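Local coordinates for protein aminotransferase (Streptomyces pactum, PDB 4ZM4) that binds pyridoxal-5'-phosphate as a class-III aminotransferase family protein, present here as an assembly of two chains, at residues Ala105-Leu110 / Arg319-Met324; Leu131-Ala136 / Asn303-Ala308; Val191-Gly194 / Asp199-Arg202. The protein carries 1 engineered substitution. All coordinates share one frame; numbering follows the deposited sequence.

The three contacts are nested along the chain: contact 3 lies inside the loop closed by contact 2, and contact 2 inside the loop closed by contact 1. None touches another. Contacts 1 and 2 have centres about 23 Å apart, contacts 2 and 3 about 26 Å, and contacts 1 and 3 about 35 Å. Contacts 2 and 3 belong to the mixed seven-stranded sheet: contact 3 joins its edge strand 190-193 to the helix that follows, and contact 2 packs helix 123-138 against the loop before helix 315-329. Contact 1 pairs that last helix with helix 98-110. Contacts 1 and 2 join segments 209 and 167 residues apart, whereas contact 3 is local; the second subunit reaches contact 2.

Contact 1: residues Ala105-Leu110 / Arg319-Met324; sequences ALIAEL and RAVVAM
L106 and V322 are the closest CA pair between segments 105-110 and 319-324, at 7.1 Å, where helices 98-110 and 315-329 pack together in this member of the class-III aminotransferase family, of fold type I of the pyridoxal-phosphate-dependent enzymes. From CB, which points at the other helix, the L106 side chain advances in steps. L106 CB is 5.8 Å from V322 O and L106 CG 5.2 Å, neither in contact. Because CD1 continues away from CA, in an extended course (chi2 160°), this methyl makes the closest approach. L106 CD1 lies 3.8 Å from V322 O and 4.0 Å from V322 CA, so it rests on the backbone of the opposing helix, with V322 CG1 a looser neighbour. CD2 of L106 branches off without approaching V322 so closely.

One residue further on, I107 contributes through its end: its CB does not aim at the partner helix, but the extended CG1-CD1 arm carries the terminal methyl to V321. No hydrogen bond crosses; the contact is methyl against methyl and methyl against backbone, and small, 137 Å² in all. L325 extends it by touching I107 and L110. The second meeting point is I107 CD1 against V321 CG1, at 4.4 Å.

Contact 2: residues Leu131-Ala136 / Asn303-Ala308; sequences LRLARA and NEAHHA
R132 and H306 face each other through a water where helix 123-138 packs against an irregular loop, at the subunit interface. The loop starts at a Schellman motif: N303, with positive phi, is the C-prime residue ending helix 298-301. A305 and H306 then come alongside helix 123-138, and the chain runs on to G309, V310 and Y311 of the pyridoxal-5'-phosphate pocket.

The guanidinium of R132 presents an edge to H306 ND1, which lies near its plane, whereas the imidazole is met obliquely by NH1. At 4.3 Å, R132 NH1 and H306 ND1 do not bond directly. Water 1 joins the two sides instead: it accepts from R132 NH1 at 2.9 Å and donates to H306 O at 3.0 Å, with an angle of about 145° between these partners at the water. The same water lies in the plane of the imidazole at its edge, but its link to H306 ND1 is weak. The strongest polar partner of R132 is outside the loop: NH2 forms a salt bridge with E155 of the second subunit and also bonds W153 O of that subunit. S32 OG of the second subunit bonds both A305 O and H307 N, so the loop backbone is held across the dimer as well.

Beside this polar bridge is an apolar one. L133 CG lies anti to the backbone N (chi1 179°), which brings the end of the side chain nearer to the loop than its CB direction suggests. Its CD1 reaches A305, whose CB points at the helix. One turn later A136 turns its methyl the same way. A305 CB therefore has L133 CD1 at 4.0 Å and, more loosely, A136 CB at 4.7 Å.

Contact 3: residues Val191-Gly194 / Asp199-Arg202; sequences VQLG and DALR
A200 N is hydrogen-bonded to D197 OD1 at the start of helix 198-208, while the A200 methyl on the same residue turns toward L193 of strand 190-193. The strand has its own polar ties: the backbone of L193 bonds those of T145 and E147. The contact belongs to a beta-alpha-beta crossover, since the helix leads from this edge strand to the parallel strand 212-217.

L193 is the shared partner of two successive helix residues. L193 CD2 meets A200 alone, 4.2 Å from A200 O and 4.4 Å from A200 CB. L193 CD1 comes closer to the helix, 3.6 Å from L201 CD1 and 3.7 Å from L201 CA, against both side chain and backbone, and also lies near A200 O. The two leucine side chains cross at about a right angle. With CG of L201 anti to its own N (chi1 -176°), the methyl CD1 is carried round to meet L193.

F146 on strand 142-146 touches both leucines, and F233, L237 and L240 of helix 233-244 pack on L201. No hydrogen bond links the segments across the 127 Å² interface, which is consistent with apolar burial being the main force holding helix against strand, in addition to the short loop between them.

Contact 1: residues Ala105-Leu110 / Arg319-Met324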
# COMPACT_ATOMS: atom_id res chain seq x y z
N ALA B 105 13.25 16.60 0.91
CA ALA B 105 13.53 18.05 0.72
C ALA B 105 12.63 18.67 -0.32
O ALA B 105 12.08 19.77 -0.12
CB ALA B 105 14.99 18.28 0.37
N LEU B 106 12.41 17.96 -1.43
CA LEU B 106 11.41 18.41 -2.41
C LEU B 106 10.02 18.61 -1.83
O LEU B 106 9.35 19.60 -2.12
CB LEU B 106 11.38 17.47 -3.62
CG LEU B 106 12.51 17.85 -4.59
CD1 LEU B 106 12.87 16.73 -5.55
CD2 LEU B 106 12.11 19.12 -5.35
N ILE B 107 9.52 17.64 -1.06
CA ILE B 107 8.20 17.77 -0.44
C ILE B 107 8.20 19.00 0.48
O ILE B 107 7.31 19.84 0.38
CB ILE B 107 7.78 16.50 0.35
CG1 ILE B 107 7.52 15.34 -0.62
CG2 ILE B 107 6.53 16.75 1.18
CD1 ILE B 107 7.47 13.99 0.06
N ALA B 108 9.23 19.13 1.32
CA ALA B 108 9.30 20.24 2.29
C ALA B 108 9.32 21.62 1.60
O ALA B 108 8.66 22.55 2.06
CB ALA B 108 10.48 20.10 3.22
N GLU B 109 10.02 21.70 0.48
CA GLU B 109 10.14 22.95 -0.28
C GLU B 109 8.79 23.32 -0.86
O GLU B 109 8.38 24.46 -0.78
CB GLU B 109 11.16 22.80 -1.43
CG GLU B 109 11.59 24.14 -2.01
CD GLU B 109 12.31 24.04 -3.37
OE1 GLU B 109 13.01 23.05 -3.65
OE2 GLU B 109 12.15 24.97 -4.16
N LEU B 110 8.11 22.34 -1.46
CA LEU B 110 6.87 22.60 -2.16
C LEU B 110 5.64 22.69 -1.24
O LEU B 110 4.64 23.32 -1.61
CB LEU B 110 6.67 21.53 -3.27
CG LEU B 110 7.31 21.77 -4.65
CD1 LEU B 110 8.70 22.35 -4.58
CD2 LEU B 110 7.34 20.50 -5.45
N ARG B 319 12.56 7.66 -6.21
CA ARG B 319 13.01 8.18 -7.50
C ARG B 319 11.84 8.83 -8.26
O ARG B 319 11.97 9.90 -8.87
CB ARG B 319 13.67 7.07 -8.33
CG ARG B 319 14.42 7.56 -9.57
CD ARG B 319 15.67 8.36 -9.22
NE ARG B 319 16.30 8.88 -10.42
CZ ARG B 319 17.17 8.22 -11.16
NH1 ARG B 319 17.59 7.01 -10.83
NH2 ARG B 319 17.65 8.77 -12.25
N ALA B 320 10.67 8.18 -8.23
CA ALA B 320 9.50 8.74 -8.88
C ALA B 320 9.10 10.08 -8.24
O ALA B 320 8.71 11.00 -8.94
CB ALA B 320 8.34 7.74 -8.84
N VAL B 321 9.17 10.18 -6.91
CA VAL B 321 8.82 11.42 -6.24
C VAL B 321 9.80 12.50 -6.67
O VAL B 321 9.38 13.61 -7.01
CB VAL B 321 8.80 11.28 -4.69
CG1 VAL B 321 8.66 12.62 -3.99
CG2 VAL B 321 7.66 10.37 -4.24
N VAL B 322 11.08 12.17 -6.68
CA VAL B 322 12.12 13.13 -7.07
C VAL B 322 11.97 13.63 -8.50
O VAL B 322 12.04 14.82 -8.78
CB VAL B 322 13.53 12.52 -6.85
CG1 VAL B 322 14.61 13.34 -7.59
CG2 VAL B 322 13.83 12.42 -5.36
N ALA B 323 11.74 12.70 -9.42
CA ALA B 323 11.53 13.08 -10.82
C ALA B 323 10.25 13.90 -11.01
O ALA B 323 10.25 14.89 -11.75
CB ALA B 323 11.50 11.84 -11.71
N MET B 324 9.17 13.52 -10.32
CA MET B 324 7.88 14.15 -10.55
C MET B 324 7.85 15.51 -9.92
O MET B 324 7.47 16.49 -10.55
CB MET B 324 6.76 13.29 -9.99
CG MET B 324 5.36 13.79 -10.29
SD MET B 324 4.94 13.89 -12.05
CE MET B 324 3.15 14.09 -11.94

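Contact 2: residues Leu131-Ala136 / Asn303-Ala308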
# COMPACT_ATOMS: atom_id res chain seq x y z
N LEU B 131 -3.37 9.09 11.53
CA LEU B 131 -4.36 9.11 12.62
C LEU B 131 -3.78 8.54 13.91
O LEU B 131 -4.04 9.06 15.00
CB LEU B 131 -5.66 8.40 12.21
CG LEU B 131 -6.40 9.16 11.11
CD1 LEU B 131 -7.67 8.40 10.69
CD2 LEU B 131 -6.75 10.59 11.50
N ARG B 132 -3.00 7.47 13.79
CA ARG B 132 -2.36 6.89 14.95
C ARG B 132 -1.43 7.92 15.57
O ARG B 132 -1.35 8.05 16.79
CB ARG B 132 -1.62 5.62 14.60
CG ARG B 132 -2.49 4.38 14.50
CD ARG B 132 -1.63 3.16 14.26
NE ARG B 132 -2.44 1.99 13.98
CZ ARG B 132 -1.99 0.87 13.40
NH1 ARG B 132 -0.72 0.74 13.03
NH2 ARG B 132 -2.83 -0.14 13.17
N LEU B 133 -0.70 8.66 14.73
CA LEU B 133 0.24 9.68 15.23
C LEU B 133 -0.51 10.74 16.03
O LEU B 133 -0.08 11.10 17.11
CB LEU B 133 0.99 10.34 14.08
CG LEU B 133 1.99 11.46 14.42
CD1 LEU B 133 3.06 10.93 15.38
CD2 LEU B 133 2.62 12.01 13.15
N ALA B 134 -1.68 11.16 15.53
CA ALA B 134 -2.50 12.13 16.24
C ALA B 134 -3.06 11.59 17.59
O ALA B 134 -3.11 12.33 18.60
CB ALA B 134 -3.64 12.62 15.35
N ARG B 135 -3.50 10.34 17.60
CA ARG B 135 -3.97 9.72 18.85
C ARG B 135 -2.81 9.60 19.82
O ARG B 135 -2.95 9.93 21.02
CB ARG B 135 -4.62 8.36 18.57
CG ARG B 135 -5.90 8.43 17.76
CD ARG B 135 -6.44 7.05 17.42
NE ARG B 135 -7.89 7.08 17.21
CZ ARG B 135 -8.55 6.79 16.08
NH1 ARG B 135 -7.89 6.41 14.97
NH2 ARG B 135 -9.91 6.89 16.08
N ALA B 136 -1.66 9.12 19.35
CA ALA B 136 -0.48 8.94 20.22
C ALA B 136 0.03 10.28 20.79
O ALA B 136 0.44 10.35 21.96
CB ALA B 136 0.64 8.24 19.50
N ASN B 303 11.15 7.95 17.08
CA ASN B 303 10.78 6.54 16.80
C ASN B 303 10.00 5.87 17.95
O ASN B 303 10.07 4.65 18.15
CB ASN B 303 12.02 5.72 16.43
CG ASN B 303 11.70 4.62 15.45
OD1 ASN B 303 10.90 4.80 14.53
ND2 ASN B 303 12.31 3.47 15.64
N GLU B 304 9.23 6.68 18.67
CA GLU B 304 8.36 6.21 19.72
C GLU B 304 7.01 5.81 19.10
O GLU B 304 6.43 4.79 19.47
CB GLU B 304 8.18 7.30 20.79
CG GLU B 304 7.64 6.80 22.12
CD GLU B 304 7.57 7.88 23.19
OE1 GLU B 304 8.26 8.93 23.04
OE2 GLU B 304 6.82 7.66 24.18
N ALA B 305 6.50 6.63 18.18
CA ALA B 305 5.27 6.30 17.45
C ALA B 305 5.59 5.37 16.26
O ALA B 305 6.77 5.09 15.96
CB ALA B 305 4.57 7.56 16.95
N HIS B 306 4.54 4.88 15.62
CA HIS B 306 4.70 3.77 14.71
C HIS B 306 4.32 4.08 13.29
O HIS B 306 3.34 4.76 13.03
CB HIS B 306 3.84 2.58 15.16
CG HIS B 306 4.22 1.30 14.52
ND1 HIS B 306 3.56 0.79 13.43
CD2 HIS B 306 5.19 0.40 14.84
CE1 HIS B 306 4.09 -0.38 13.10
NE2 HIS B 306 5.09 -0.62 13.94
N HIS B 307 5.13 3.56 12.39
CA HIS B 307 4.72 3.35 11.03
C HIS B 307 5.59 2.23 10.49
O HIS B 307 6.69 1.99 11.01
CB HIS B 307 4.88 4.64 10.20
CG HIS B 307 4.45 4.47 8.77
ND1 HIS B 307 3.22 3.96 8.43
CD2 HIS B 307 5.11 4.69 7.61
CE1 HIS B 307 3.12 3.92 7.12
NE2 HIS B 307 4.26 4.33 6.60
N ALA B 308 5.11 1.56 9.45
CA ALA B 308 5.87 0.41 8.96
C ALA B 308 5.55 0.11 7.50
O ALA B 308 4.80 0.85 6.87
CB ALA B 308 5.58 -0.81 9.85
O HOH W 1 1.09 2.89 12.17

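Contact 3: residues Val191-Gly194 / Asp199-Arg202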
# COMPACT_ATOMS: atom_id res chain seq x y z
N VAL B 191 -16.40 9.82 14.38
CA VAL B 191 -17.61 10.61 14.41
C VAL B 191 -17.69 11.35 13.07
O VAL B 191 -16.67 11.54 12.38
CB VAL B 191 -17.54 11.47 15.71
CG1 VAL B 191 -17.73 12.94 15.48
CG2 VAL B 191 -18.52 10.92 16.78
N GLN B 192 -18.88 11.81 12.69
CA GLN B 192 -19.05 12.43 11.40
C GLN B 192 -20.00 13.62 11.48
O GLN B 192 -20.97 13.58 12.24
CB GLN B 192 -19.57 11.41 10.39
CG GLN B 192 -19.29 11.76 8.96
CD GLN B 192 -19.70 10.71 7.94
OE1 GLN B 192 -18.87 10.26 7.17
NE2 GLN B 192 -20.96 10.29 7.95
N LEU B 193 -19.70 14.66 10.69
CA LEU B 193 -20.57 15.79 10.44
C LEU B 193 -20.74 16.00 8.94
O LEU B 193 -20.00 15.47 8.14
CB LEU B 193 -19.92 17.08 10.94
CG LEU B 193 -19.36 17.16 12.35
CD1 LEU B 193 -18.62 18.47 12.49
CD2 LEU B 193 -20.51 17.07 13.35
N GLY B 194 -21.68 16.86 8.56
CA GLY B 194 -21.83 17.30 7.20
C GLY B 194 -20.76 18.33 6.83
O GLY B 194 -20.40 19.19 7.64
N ASP B 199 -22.17 25.61 12.08
CA ASP B 199 -22.95 25.47 13.32
C ASP B 199 -22.69 24.10 13.98
O ASP B 199 -22.35 24.02 15.13
CB ASP B 199 -24.45 25.61 13.04
CG ASP B 199 -24.87 27.03 12.65
OD1 ASP B 199 -24.15 28.00 12.98
OD2 ASP B 199 -25.97 27.16 12.00
N ALA B 200 -22.83 23.04 13.19
CA ALA B 200 -22.64 21.68 13.66
C ALA B 200 -21.23 21.46 14.16
O ALA B 200 -21.01 20.85 15.21
CB ALA B 200 -22.97 20.68 12.55
N LEU B 201 -20.27 22.00 13.44
CA LEU B 201 -18.87 21.90 13.82
C LEU B 201 -18.58 22.62 15.12
O LEU B 201 -17.80 22.14 15.97
CB LEU B 201 -17.99 22.48 12.69
CG LEU B 201 -16.47 22.35 12.92
CD1 LEU B 201 -16.02 20.90 12.90
CD2 LEU B 201 -15.74 23.15 11.86
N ARG B 202 -19.15 23.81 15.27
CA ARG B 202 -18.98 24.59 16.51
C ARG B 202 -19.60 23.86 17.68
O ARG B 202 -19.02 23.80 18.77
CB ARG B 202 -19.64 25.96 16.37
CG ARG B 202 -18.89 26.95 15.50
CD ARG B 202 -19.61 28.29 15.54
NE ARG B 202 -18.70 29.36 15.15
CZ ARG B 202 -18.67 29.95 13.95
NH1 ARG B 202 -19.52 29.58 12.99
NH2 ARG B 202 -17.79 30.93 13.73